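Local atomic coordinates of precorrin-6Y C5,15-methyltransferase (Decarboxylating) (Geobacter metallireducens, PDB entry 3E05), a protein that probably transfers methyl groups from S-adenosylmethionine to a precorrin ring, with decarboxylation, in adenosylcobalamin biosynthesis, this chain being the C-terminal domain of a longer enzyme. Residues Val164-Val169 and Pro186-Thr191; Val112-Ser117 and Ile138-Val143; Leu22-Glu27 and Ser51-Ile56; His158-Glu163 and Ile190-Ser195. All blocks are in the same frame, centred on the assembly; numbering follows the deposited sequence.

Contact 1. Residues Val164-Val169 and Pro186-Thr191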
loop_
_atom_site.group_PDB
_atom_site.type_symbol
_atom_site.label_atom_id
_atom_site.label_comp_id
_atom_site.label_asym_id
_atom_site.label_seq_id
_atom_site.Cartn_x
_atom_site.Cartn_y
_atom_site.Cartn_z
ATOM N N VAL D 164 9.563 -6.248 -11.362
ATOM C CA VAL D 164 9.247 -6.460 -9.951
ATOM C C VAL D 164 7.918 -5.782 -9.659
ATOM O O VAL D 164 7.759 -4.609 -9.969
ATOM C CB VAL D 164 10.330 -5.875 -9.023
ATOM C CG1 VAL D 164 10.018 -6.210 -7.565
ATOM C CG2 VAL D 164 11.715 -6.375 -9.429
ATOM N N ALA D 165 6.974 -6.522 -9.085
ATOM C CA ALA D 165 5.675 -5.954 -8.685
ATOM C C ALA D 165 5.458 -6.141 -7.180
ATOM O O ALA D 165 5.376 -7.266 -6.677
ATOM C CB ALA D 165 4.545 -6.587 -9.475
ATOM N N CYS D 166 5.390 -5.031 -6.452
ATOM C CA CYS D 166 5.153 -5.097 -5.019
ATOM C C CYS D 166 3.670 -4.995 -4.796
ATOM O O CYS D 166 3.035 -3.994 -5.161
ATOM C CB CYS D 166 5.883 -3.990 -4.256
ATOM S SG CYS D 166 5.643 -4.135 -2.475
ATOM N N VAL D 167 3.121 -6.049 -4.206
ATOM C CA VAL D 167 1.679 -6.181 -4.048
ATOM C C VAL D 167 1.332 -6.064 -2.580
ATOM O O VAL D 167 1.810 -6.839 -1.754
ATOM C CB VAL D 167 1.154 -7.524 -4.654
ATOM C CG1 VAL D 167 -0.321 -7.763 -4.283
ATOM C CG2 VAL D 167 1.351 -7.534 -6.181
ATOM N N ASN D 168 0.509 -5.070 -2.273
ATOM C CA ASN D 168 0.032 -4.841 -0.919
ATOM C C ASN D 168 -1.472 -5.070 -0.896
ATOM O O ASN D 168 -2.202 -4.455 -1.669
ATOM C CB ASN D 168 0.355 -3.417 -0.448
ATOM C CG ASN D 168 1.705 -3.323 0.254
ATOM O OD1 ASN D 168 1.842 -3.714 1.407
ATOM N ND2 ASN D 168 2.705 -2.796 -0.447
ATOM N N VAL D 169 -1.919 -5.940 0.008
ATOM C CA VAL D 169 -3.342 -6.285 0.133
ATOM C C VAL D 169 -3.807 -5.996 1.559
ATOM O O VAL D 169 -3.183 -6.454 2.521
ATOM C CB VAL D 169 -3.566 -7.798 -0.169
ATOM C CG1 VAL D 169 -5.014 -8.203 0.123
ATOM C CG2 VAL D 169 -3.152 -8.153 -1.629
ATOM N N PRO D 186 3.840 -7.120 2.635
ATOM C CA PRO D 186 3.950 -6.953 1.193
ATOM C C PRO D 186 4.662 -8.144 0.560
ATOM O O PRO D 186 5.482 -8.804 1.217
ATOM C CB PRO D 186 4.813 -5.702 1.014
ATOM C CG PRO D 186 5.141 -5.204 2.388
ATOM C CD PRO D 186 4.729 -6.214 3.388
ATOM N N VAL D 187 4.329 -8.432 -0.689
ATOM C CA VAL D 187 5.060 -9.460 -1.427
ATOM C C VAL D 187 5.597 -8.868 -2.717
ATOM O O VAL D 187 4.899 -8.160 -3.452
ATOM C CB VAL D 187 4.203 -10.760 -1.713
ATOM C CG1 VAL D 187 5.049 -11.840 -2.398
ATOM C CG2 VAL D 187 3.589 -11.334 -0.434
ATOM N N TYR D 188 6.866 -9.150 -2.991
ATOM C CA TYR D 188 7.465 -8.713 -4.233
ATOM C C TYR D 188 7.405 -9.869 -5.220
ATOM O O TYR D 188 8.047 -10.890 -5.002
ATOM C CB TYR D 188 8.930 -8.319 -3.990
ATOM C CG TYR D 188 9.055 -7.063 -3.160
ATOM C CD1 TYR D 188 9.097 -5.811 -3.783
ATOM C CD2 TYR D 188 9.082 -7.118 -1.764
ATOM C CE1 TYR D 188 9.232 -4.627 -3.024
ATOM C CE2 TYR D 188 9.174 -5.943 -0.995
ATOM C CZ TYR D 188 9.258 -4.708 -1.636
ATOM O OH TYR D 188 9.337 -3.549 -0.885
ATOM N N ILE D 189 6.597 -9.703 -6.267
ATOM C CA ILE D 189 6.469 -10.714 -7.313
ATOM C C ILE D 189 7.422 -10.358 -8.452
ATOM O O ILE D 189 7.236 -9.374 -9.172
ATOM C CB ILE D 189 5.009 -10.836 -7.803
ATOM C CG1 ILE D 189 4.109 -11.207 -6.613
ATOM C CG2 ILE D 189 4.895 -11.830 -8.966
ATOM C CD1 ILE D 189 2.631 -11.081 -6.865
ATOM N N ILE D 190 8.440 -11.201 -8.606
ATOM C CA ILE D 190 9.496 -10.986 -9.597
ATOM C C ILE D 190 9.260 -11.897 -10.801
ATOM O O ILE D 190 9.205 -13.112 -10.640
ATOM C CB ILE D 190 10.877 -11.289 -8.975
ATOM C CG1 ILE D 190 11.079 -10.458 -7.706
ATOM C CG2 ILE D 190 12.002 -11.047 -9.996
ATOM C CD1 ILE D 190 12.207 -10.920 -6.816
ATOM N N THR D 191 9.109 -11.301 -11.981
ATOM C CA THR D 191 8.898 -12.024 -13.231
ATOM C C THR D 191 10.069 -11.813 -14.181
ATOM O O THR D 191 10.482 -10.687 -14.434
ATOM C CB THR D 191 7.567 -11.624 -13.876
ATOM O OG1 THR D 191 6.533 -11.741 -12.892
ATOM C CG2 THR D 191 7.227 -12.546 -15.069
#

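Contact 2. Residues Val112-Ser117 and Ile138-Val143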
loop_
_atom_site.group_PDB
_atom_site.type_symbol
_atom_site.label_atom_id
_atom_site.label_comp_id
_atom_site.label_asym_id
_atom_site.label_seq_id
_atom_site.Cartn_x
_atom_site.Cartn_y
_atom_site.Cartn_z
ATOM N N VAL D 112 8.845 -21.782 -14.238
ATOM C CA VAL D 112 9.357 -22.110 -12.928
ATOM C C VAL D 112 8.919 -21.046 -11.941
ATOM O O VAL D 112 9.113 -19.854 -12.195
ATOM C CB VAL D 112 10.894 -22.241 -12.903
ATOM C CG1 VAL D 112 11.370 -22.474 -11.488
ATOM C CG2 VAL D 112 11.356 -23.400 -13.783
ATOM N N PHE D 113 8.287 -21.491 -10.866
ATOM C CA PHE D 113 7.993 -20.643 -9.720
ATOM C C PHE D 113 8.949 -21.027 -8.607
ATOM O O PHE D 113 9.108 -22.203 -8.286
ATOM C CB PHE D 113 6.540 -20.760 -9.249
ATOM C CG PHE D 113 6.257 -19.959 -7.997
ATOM C CD1 PHE D 113 6.386 -18.560 -8.012
ATOM C CD2 PHE D 113 5.919 -20.593 -6.796
ATOM C CE1 PHE D 113 6.139 -17.794 -6.835
ATOM C CE2 PHE D 113 5.665 -19.836 -5.633
ATOM C CZ PHE D 113 5.776 -18.427 -5.664
ATOM N N ILE D 114 9.637 -20.031 -8.057
ATOM C CA ILE D 114 10.501 -20.248 -6.917
ATOM C C ILE D 114 9.863 -19.617 -5.673
ATOM O O ILE D 114 9.881 -18.385 -5.502
ATOM C CB ILE D 114 11.921 -19.677 -7.184
ATOM C CG1 ILE D 114 12.515 -20.306 -8.457
ATOM C CG2 ILE D 114 12.821 -19.880 -5.982
ATOM C CD1 ILE D 114 13.658 -19.527 -9.069
ATOM N N GLY D 115 9.272 -20.462 -4.834
ATOM C CA GLY D 115 8.598 -20.036 -3.592
ATOM C C GLY D 115 9.494 -20.121 -2.357
ATOM O O GLY D 115 9.189 -19.529 -1.315
ATOM N N GLY D 116 10.584 -20.877 -2.466
ATOM C CA GLY D 116 11.532 -21.047 -1.355
ATOM C C GLY D 116 12.845 -21.592 -1.876
ATOM O O GLY D 116 12.855 -22.535 -2.672
ATOM N N SER D 117 13.949 -20.998 -1.421
ATOM C CA SER D 117 15.286 -21.335 -1.924
ATOM C C SER D 117 16.162 -22.099 -0.947
ATOM O O SER D 117 17.147 -22.708 -1.356
ATOM C CB SER D 117 16.016 -20.076 -2.366
ATOM O OG SER D 117 15.473 -19.607 -3.582
ATOM N N ILE D 138 10.178 -17.343 -15.582
ATOM C CA ILE D 138 10.474 -17.612 -14.173
ATOM C C ILE D 138 9.779 -16.554 -13.311
ATOM O O ILE D 138 9.874 -15.359 -13.597
ATOM C CB ILE D 138 11.984 -17.563 -13.870
ATOM C CG1 ILE D 138 12.771 -18.508 -14.797
ATOM C CG2 ILE D 138 12.263 -17.879 -12.396
ATOM C CD1 ILE D 138 14.248 -18.184 -14.856
ATOM N N VAL D 139 9.109 -16.998 -12.258
ATOM C CA VAL D 139 8.498 -16.096 -11.269
ATOM C C VAL D 139 9.004 -16.484 -9.874
ATOM O O VAL D 139 9.188 -17.670 -9.558
ATOM C CB VAL D 139 6.955 -16.090 -11.384
ATOM C CG1 VAL D 139 6.274 -15.207 -10.274
ATOM C CG2 VAL D 139 6.542 -15.602 -12.781
ATOM N N LEU D 140 9.302 -15.469 -9.070
ATOM C CA LEU D 140 9.686 -15.675 -7.675
ATOM C C LEU D 140 8.911 -14.722 -6.813
ATOM O O LEU D 140 8.673 -13.580 -7.191
ATOM C CB LEU D 140 11.170 -15.403 -7.418
ATOM C CG LEU D 140 12.291 -15.977 -8.257
ATOM C CD1 LEU D 140 12.551 -15.061 -9.419
ATOM C CD2 LEU D 140 13.527 -16.100 -7.391
ATOM N N ASN D 141 8.503 -15.199 -5.642
ATOM C CA ASN D 141 7.904 -14.309 -4.646
ATOM C C ASN D 141 8.911 -14.052 -3.530
ATOM O O ASN D 141 9.399 -14.985 -2.874
ATOM C CB ASN D 141 6.607 -14.880 -4.071
ATOM C CG ASN D 141 5.417 -14.785 -5.044
ATOM O OD1 ASN D 141 4.312 -15.147 -4.676
ATOM N ND2 ASN D 141 5.634 -14.281 -6.244
ATOM N N ALA D 142 9.250 -12.787 -3.331
ATOM C CA ALA D 142 10.247 -12.429 -2.319
ATOM C C ALA D 142 9.583 -11.591 -1.243
ATOM O O ALA D 142 8.831 -10.679 -1.571
ATOM C CB ALA D 142 11.363 -11.662 -2.953
ATOM N N VAL D 143 9.895 -11.855 0.026
ATOM C CA VAL D 143 9.398 -11.008 1.125
ATOM C C VAL D 143 10.530 -10.290 1.902
ATOM O O VAL D 143 10.297 -9.342 2.650
ATOM C CB VAL D 143 8.411 -11.799 2.052
ATOM C CG1 VAL D 143 9.143 -12.746 2.978
ATOM C CG2 VAL D 143 7.536 -10.852 2.868
HETATM O O HOH W 1 11.194 -17.088 -3.386
HETATM O O HOH W 2 7.548 -17.273 -1.775
#

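Contact 3. Residues Leu22-Glu27 and Ser51-Ile56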
loop_
_atom_site.group_PDB
_atom_site.type_symbol
_atom_site.label_atom_id
_atom_site.label_comp_id
_atom_site.label_asym_id
_atom_site.label_seq_id
_atom_site.Cartn_x
_atom_site.Cartn_y
_atom_site.Cartn_z
ATOM N N LEU D 22 3.601 -19.554 5.974
ATOM C CA LEU D 22 4.075 -20.392 4.868
ATOM C C LEU D 22 3.302 -20.201 3.551
ATOM O O LEU D 22 3.911 -20.029 2.503
ATOM C CB LEU D 22 4.115 -21.880 5.260
ATOM C CG LEU D 22 4.513 -22.883 4.162
ATOM C CD1 LEU D 22 5.962 -22.699 3.741
ATOM C CD2 LEU D 22 4.246 -24.338 4.568
ATOM N N ILE D 23 1.974 -20.238 3.612
ATOM C CA ILE D 23 1.151 -20.219 2.399
ATOM C C ILE D 23 1.367 -18.954 1.538
ATOM O O ILE D 23 1.640 -17.853 2.061
ATOM C CB ILE D 23 -0.363 -20.443 2.732
ATOM C CG1 ILE D 23 -1.095 -21.084 1.552
ATOM C CG2 ILE D 23 -1.068 -19.135 3.179
ATOM C CD1 ILE D 23 -2.558 -21.301 1.811
ATOM N N THR D 24 1.301 -19.138 0.219
ATOM C CA THR D 24 1.164 -18.023 -0.722
ATOM C C THR D 24 -0.311 -17.676 -0.630
ATOM O O THR D 24 -1.165 -18.456 -1.064
ATOM C CB THR D 24 1.548 -18.450 -2.157
ATOM O OG1 THR D 24 2.889 -18.932 -2.154
ATOM C CG2 THR D 24 1.453 -17.291 -3.129
ATOM N N LYS D 25 -0.610 -16.532 -0.028
ATOM C CA LYS D 25 -1.995 -16.148 0.265
ATOM C C LYS D 25 -2.749 -15.916 -1.034
ATOM O O LYS D 25 -2.139 -15.611 -2.044
ATOM C CB LYS D 25 -2.026 -14.903 1.143
ATOM C CG LYS D 25 -1.280 -15.086 2.481
ATOM C CD LYS D 25 -1.687 -14.044 3.502
ATOM C CE LYS D 25 -0.664 -13.968 4.614
ATOM N NZ LYS D 25 -0.740 -15.188 5.451
ATOM N N GLN D 26 -4.073 -16.048 -0.981
ATOM C CA GLN D 26 -4.928 -16.172 -2.161
ATOM C C GLN D 26 -4.795 -15.097 -3.253
ATOM O O GLN D 26 -4.663 -15.432 -4.432
ATOM C CB GLN D 26 -6.378 -16.285 -1.686
ATOM C CG GLN D 26 -7.409 -16.433 -2.770
ATOM C CD GLN D 26 -8.709 -15.799 -2.359
ATOM O OE1 GLN D 26 -9.084 -14.755 -2.872
ATOM N NE2 GLN D 26 -9.389 -16.410 -1.396
ATOM N N GLU D 27 -4.834 -13.821 -2.857
ATOM C CA GLU D 27 -4.711 -12.692 -3.773
ATOM C C GLU D 27 -3.387 -12.681 -4.528
ATOM O O GLU D 27 -3.368 -12.607 -5.775
ATOM C CB GLU D 27 -4.935 -11.382 -3.018
ATOM C CG GLU D 27 -6.320 -11.287 -2.323
ATOM C CD GLU D 27 -6.395 -11.970 -0.957
ATOM O OE1 GLU D 27 -5.377 -12.494 -0.422
ATOM O OE2 GLU D 27 -7.511 -11.997 -0.412
ATOM N N SER D 51 2.987 -25.424 0.895
ATOM C CA SER D 51 1.721 -26.153 0.968
ATOM C C SER D 51 1.199 -26.536 -0.417
ATOM O O SER D 51 0.134 -27.158 -0.551
ATOM C CB SER D 51 0.695 -25.320 1.721
ATOM O OG SER D 51 1.120 -25.197 3.068
ATOM N N ALA D 52 1.972 -26.155 -1.429
ATOM C CA ALA D 52 1.689 -26.418 -2.841
ATOM C C ALA D 52 0.451 -25.720 -3.387
ATOM O O ALA D 52 -0.075 -26.132 -4.415
ATOM C CB ALA D 52 1.685 -27.958 -3.164
ATOM N N SER D 53 0.033 -24.619 -2.752
ATOM C CA SER D 53 -1.160 -23.889 -3.202
ATOM C C SER D 53 -1.005 -23.318 -4.614
ATOM O O SER D 53 -1.969 -23.292 -5.380
ATOM C CB SER D 53 -1.562 -22.796 -2.203
ATOM O OG SER D 53 -0.639 -21.725 -2.211
ATOM N N VAL D 54 0.207 -22.875 -4.956
ATOM C CA VAL D 54 0.512 -22.383 -6.302
ATOM C C VAL D 54 0.408 -23.530 -7.297
ATOM O O VAL D 54 -0.287 -23.412 -8.303
ATOM C CB VAL D 54 1.908 -21.719 -6.384
ATOM C CG1 VAL D 54 2.211 -21.206 -7.810
ATOM C CG2 VAL D 54 2.009 -20.568 -5.345
ATOM N N SER D 55 1.076 -24.639 -6.989
ATOM C CA SER D 55 1.019 -25.866 -7.807
ATOM C C SER D 55 -0.407 -26.333 -8.041
ATOM O O SER D 55 -0.758 -26.710 -9.158
ATOM C CB SER D 55 1.785 -26.991 -7.115
ATOM O OG SER D 55 3.150 -26.919 -7.439
ATOM N N ILE D 56 -1.224 -26.272 -6.995
ATOM C CA ILE D 56 -2.592 -26.791 -7.054
ATOM C C ILE D 56 -3.498 -25.943 -7.950
ATOM O O ILE D 56 -4.194 -26.471 -8.817
ATOM C CB ILE D 56 -3.178 -26.990 -5.642
ATOM C CG1 ILE D 56 -2.552 -28.232 -4.996
ATOM C CG2 ILE D 56 -4.693 -27.102 -5.661
ATOM C CD1 ILE D 56 -2.829 -28.340 -3.519
#

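Contact 4. Residues His158-Glu163 and Ile190-Ser195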
loop_
_atom_site.group_PDB
_atom_site.type_symbol
_atom_site.label_atom_id
_atom_site.label_comp_id
_atom_site.label_asym_id
_atom_site.label_seq_id
_atom_site.Cartn_x
_atom_site.Cartn_y
_atom_site.Cartn_z
ATOM N N HIS D 158 21.981 -13.252 -16.118
ATOM C CA HIS D 158 21.721 -14.274 -17.129
ATOM C C HIS D 158 20.955 -13.718 -18.332
ATOM O O HIS D 158 20.485 -14.475 -19.171
ATOM C CB HIS D 158 20.967 -15.464 -16.522
ATOM C CG HIS D 158 21.764 -16.251 -15.528
ATOM N ND1 HIS D 158 22.971 -16.842 -15.838
ATOM C CD2 HIS D 158 21.510 -16.570 -14.238
ATOM C CE1 HIS D 158 23.436 -17.471 -14.774
ATOM N NE2 HIS D 158 22.568 -17.322 -13.789
ATOM N N GLY D 159 20.830 -12.397 -18.402
ATOM C CA GLY D 159 20.210 -11.735 -19.553
ATOM C C GLY D 159 18.693 -11.737 -19.616
ATOM O O GLY D 159 18.113 -11.544 -20.687
ATOM N N TYR D 160 18.038 -11.947 -18.474
ATOM C CA TYR D 160 16.574 -11.903 -18.417
ATOM C C TYR D 160 16.079 -10.467 -18.304
ATOM O O TYR D 160 16.706 -9.628 -17.642
ATOM C CB TYR D 160 16.033 -12.702 -17.219
ATOM C CG TYR D 160 16.181 -14.198 -17.360
ATOM C CD1 TYR D 160 15.239 -14.954 -18.067
ATOM C CD2 TYR D 160 17.263 -14.865 -16.781
ATOM C CE1 TYR D 160 15.382 -16.331 -18.208
ATOM C CE2 TYR D 160 17.410 -16.240 -16.920
ATOM C CZ TYR D 160 16.474 -16.960 -17.631
ATOM O OH TYR D 160 16.629 -18.320 -17.762
ATOM N N MET D 161 14.959 -10.194 -18.966
ATOM C CA MET D 161 14.149 -9.030 -18.647
ATOM C C MET D 161 13.490 -9.338 -17.309
ATOM O O MET D 161 12.969 -10.442 -17.127
ATOM C CB MET D 161 13.064 -8.841 -19.690
ATOM C CG MET D 161 13.358 -7.776 -20.700
ATOM S SD MET D 161 11.974 -6.638 -20.792
ATOM C CE MET D 161 12.294 -5.662 -19.319
ATOM N N VAL D 162 13.522 -8.382 -16.378
ATOM C CA VAL D 162 12.960 -8.579 -15.034
ATOM C C VAL D 162 11.965 -7.455 -14.698
ATOM O O VAL D 162 12.273 -6.278 -14.851
ATOM C CB VAL D 162 14.079 -8.694 -13.942
ATOM C CG1 VAL D 162 13.490 -8.799 -12.516
ATOM C CG2 VAL D 162 14.988 -9.896 -14.207
ATOM N N GLU D 163 10.763 -7.844 -14.282
ATOM C CA GLU D 163 9.804 -6.918 -13.690
ATOM C C GLU D 163 9.679 -7.268 -12.214
ATOM O O GLU D 163 9.682 -8.445 -11.852
ATOM C CB GLU D 163 8.441 -7.055 -14.362
ATOM C CG GLU D 163 7.307 -6.291 -13.645
ATOM C CD GLU D 163 5.936 -6.686 -14.133
ATOM O OE1 GLU D 163 5.576 -6.276 -15.250
ATOM O OE2 GLU D 163 5.214 -7.400 -13.408
ATOM N N ILE D 190 8.440 -11.201 -8.606
ATOM C CA ILE D 190 9.496 -10.986 -9.597
ATOM C C ILE D 190 9.260 -11.897 -10.801
ATOM O O ILE D 190 9.205 -13.112 -10.640
ATOM C CB ILE D 190 10.877 -11.289 -8.975
ATOM C CG1 ILE D 190 11.079 -10.458 -7.706
ATOM C CG2 ILE D 190 12.002 -11.047 -9.996
ATOM C CD1 ILE D 190 12.207 -10.920 -6.816
ATOM N N THR D 191 9.109 -11.301 -11.981
ATOM C CA THR D 191 8.898 -12.024 -13.231
ATOM C C THR D 191 10.069 -11.813 -14.181
ATOM O O THR D 191 10.482 -10.687 -14.434
ATOM C CB THR D 191 7.567 -11.624 -13.876
ATOM O OG1 THR D 191 6.533 -11.741 -12.892
ATOM C CG2 THR D 191 7.227 -12.546 -15.069
ATOM N N ALA D 192 10.601 -12.916 -14.704
ATOM C CA ALA D 192 11.776 -12.869 -15.564
ATOM C C ALA D 192 11.564 -13.721 -16.802
ATOM O O ALA D 192 11.080 -14.851 -16.717
ATOM C CB ALA D 192 12.998 -13.321 -14.807
ATOM N N TRP D 193 11.903 -13.161 -17.953
ATOM C CA TRP D 193 11.734 -13.848 -19.226
ATOM C C TRP D 193 12.784 -13.311 -20.177
ATOM O O TRP D 193 13.414 -12.290 -19.899
ATOM C CB TRP D 193 10.312 -13.641 -19.792
ATOM C CG TRP D 193 10.002 -12.217 -20.196
ATOM C CD1 TRP D 193 9.979 -11.716 -21.469
ATOM C CD2 TRP D 193 9.687 -11.112 -19.327
ATOM N NE1 TRP D 193 9.663 -10.379 -21.450
ATOM C CE2 TRP D 193 9.482 -9.978 -20.152
ATOM C CE3 TRP D 193 9.556 -10.967 -17.937
ATOM C CZ2 TRP D 193 9.158 -8.713 -19.631
ATOM C CZ3 TRP D 193 9.240 -9.693 -17.415
ATOM C CH2 TRP D 193 9.041 -8.592 -18.265
ATOM N N LYS D 194 12.997 -14.005 -21.287
ATOM C CA LYS D 194 13.947 -13.511 -22.270
ATOM C C LYS D 194 13.195 -12.679 -23.295
ATOM O O LYS D 194 12.200 -13.134 -23.886
ATOM C CB LYS D 194 14.718 -14.657 -22.933
ATOM C CG LYS D 194 15.681 -15.413 -22.019
ATOM C CD LYS D 194 17.002 -14.664 -21.860
ATOM C CE LYS D 194 17.982 -15.457 -21.016
ATOM N NZ LYS D 194 18.436 -16.706 -21.684
ATOM N N SER D 195 13.667 -11.451 -23.484
ATOM C CA SER D 195 13.101 -10.548 -24.476
ATOM C C SER D 195 13.435 -11.037 -25.891
ATOM O O SER D 195 12.748 -10.684 -26.854
ATOM C CB SER D 195 13.625 -9.131 -24.254
ATOM O OG SER D 195 12.704 -8.176 -24.740
HETATM O O HOH W 3 16.322 -18.639 -20.794
HETATM O O HOH W 4 6.085 -9.424 -11.537
#

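Contact 1. Residues Val164-Val169 and Pro186-Thr191
Ala165 O takes the shortest bond of this contact, from Ile189 N at 2.8 Å, while Tyr188 CA turns its hydrogen to the same oxygen from 3.5 Å. The two strands, 161-173 and 180-193, form the antiparallel beta hairpin that makes up the last two strands of the Rossmann-like methyltransferase sheet. Ala165 with Ile189 and Val167 with Val187 are the hydrogen-bonded pairs; Val187 N reaches Val167 O at a longer 3.2 Å.

The side chains of Cys166 and Tyr188, a non-hydrogen-bonded pair, share one face of the sheet. With SG anti to the backbone N (chi1 -177°), Cys166 lays its sulfur over the ring of Tyr188, 3.9 Å from the centroid, and CB sits near CE1. Val164 CG1 meets the same ring at its edge, beside CD1. The Tyr188 hydroxyl bonds to Tyr188 OH of the fourth subunit, and residues Val164-Asn168 pair with a strand of the second subunit, extending the sheet. Under the other face, helix 26-35 packs on Val167 and Ile189, whose CG2 and CD1 touch at 3.8 Å. Next to the Val167-Val187 pair, Asn168 lies alongside Pro186, its OD1 3.6 Å from Pro186 CB.

Contact 2. Residues Val112-Ser117 and Ile138-Val143
Ile114 N and Val139 O make the shortest direct bond between these parallel strands, 2.8 Å, and Val139 N answers with a 2.9 Å bond to Val112 O. Both run nearly straight out from their carbonyls. The pairing is that of a beta-alpha-beta unit, strand 111-114, helix 121-131 and strand 137-142, in the central sheet of the Rossmann-like domain.

The tight part is apolar. Ile114 and Leu140 run alongside each other on one face, with Ile114 CD1 3.8 Å from Leu140 CD2 in one of the two conformers modelled for Leu140; Ile138 CG2 touches that same CD1. On the reverse face, Phe113 swings its ring across the neighbouring strand, CG being anti to the backbone N (chi1 176°). Its CD1 comes near Val139 CG1, and its CE1 edge meets the Asn141 amide carbon CG at 3.6 Å, ring and amide planes 80° apart. Thr32 OG1 bonds to Asn141 OD1, which should limit rotation of the amide.

Toward the C-terminal ends the ladder slackens. Asn141 N reaches Ile114 O only by a weak 3.5 Å bond, and water fills in: one molecule donates to Ile114 O and Asn141 O, a second to Gly115 O and Asn141 O. Helices 121-131 and 145-157 cover the face carrying Ile114, Ile138 and Leu140, while helix 26-35 lies against Phe113 and Val139; strand 43-47 borders strand 111-114, and strand 180-193 borders strand 137-142.

Contact 3. Residues Leu22-Glu27 and Ser51-Ile56
Ile23 and Ser51 bring their CA atoms to 6.1 Å and Thr24 and Ser53 to 6.8 Å, as an extended chain leading to the start of helix 26-35 passes the turn that opens helix 53-61. The contact is made by side chains. Thr24 faces the second helix and crosses Val54 obliquely: Val54 CG2 lies 3.7 Å from Thr24 OG1 and 3.9 Å from Thr24 CB, so that one methyl rests against the hydroxyl and CB. Ser53 has OG wedged between its own backbone N and carbonyl carbon (chi1 71°), a setting that brings the hydroxyl within 3.8 Å of Ile23 CG1.

Ala52 is the N-cap residue of helix 53-61, with Ile56 N bonding back to its carbonyl at 2.8 Å. This helix follows the first strand of the Rossmann-like domain, 43-47, and the turn between them is where enzymes of this class commonly bind S-adenosylmethionine. Ser55 OG, one turn on, bonds to Asp46 OD2 at the end of that strand.

Earlier in the chain, Leu22 reaches across with CD2 to rest 3.6 Å from Ser51 OG. That hydroxyl is held from elsewhere, by Ala17 O and Thr18 OG1, while Ser51 O receives Asn83 ND2 from helix 74-86. Tyr76 of the same helix touches Leu22, and Phe16 packs on both Ile23 and Ser53.

Contact 4. Residues His158-Glu163 and Ile190-Ser195
Met161 and Trp193 pair across the open end of the hairpin formed by strands 161-173 and 180-193. The indole is folded back over its partner strand because Trp193 CG stands between its own N and carbonyl carbon (chi1 67°). Met161 CB sits over the centre of the six-membered ring, 3.9 Å from the centroid, as a CH-pi contact. Bends at chi2 and chi3 of Met161 bring SD to 3.7 Å from Trp193 CZ2, an oblique Met-aromatic approach. Met161 N bonds to Trp193 O at 2.8 Å, bent to 136° at the hydrogen; Met161 O, which accepts from Trp193 N, lies over the indole face.

Lys194 is bent at chi2 (-81°) and chi4, which curls its chain across Tyr160: CE lies over the ring, 3.9 Å from the centroid, and NZ makes a longer cation-pi contact. A water accepts from NZ and bonds to Tyr160 OH. Glu163 is extended, and a second water links its OE2 to Thr191 OG1; the same carboxylate oxygen forms a salt bridge with Lys35. On the other face Val162 CG1 touches Ile190 CG2 at 3.7 Å, and Val162 O receives Lys179 NZ of the second subunit.

Gly159 is the C-prime residue of the Schellman motif ending helix 145-157, and the chain leads from there into the hairpin. That helix packs against Val162, Ile190 and Ala192; strand 137-142 borders strand 180-193.

From the N terminus, contact 3 comes first, closing a loop of 23 residues that includes strand 43-47 and joins the approach to helix 26-35 with the start of helix 53-61. Contact 2 follows, closing the crossover through helix 121-131. Contacts 4 and 1 then follow each other along the same hairpin, contact 1 nearer its turn, and they end on a common stretch, sharing Ile190 and Thr191. Strand 137-142 carries contact 2 straight into the hairpin, through Leu140 O to Ile190 N and Ile138 O to Ala192 N. Contact 3 meets contact 2 where Val54 touches Phe113, and contact 1 where Glu27 touches Val169; from contact 4 it stays about 11 Å away at the nearest atoms.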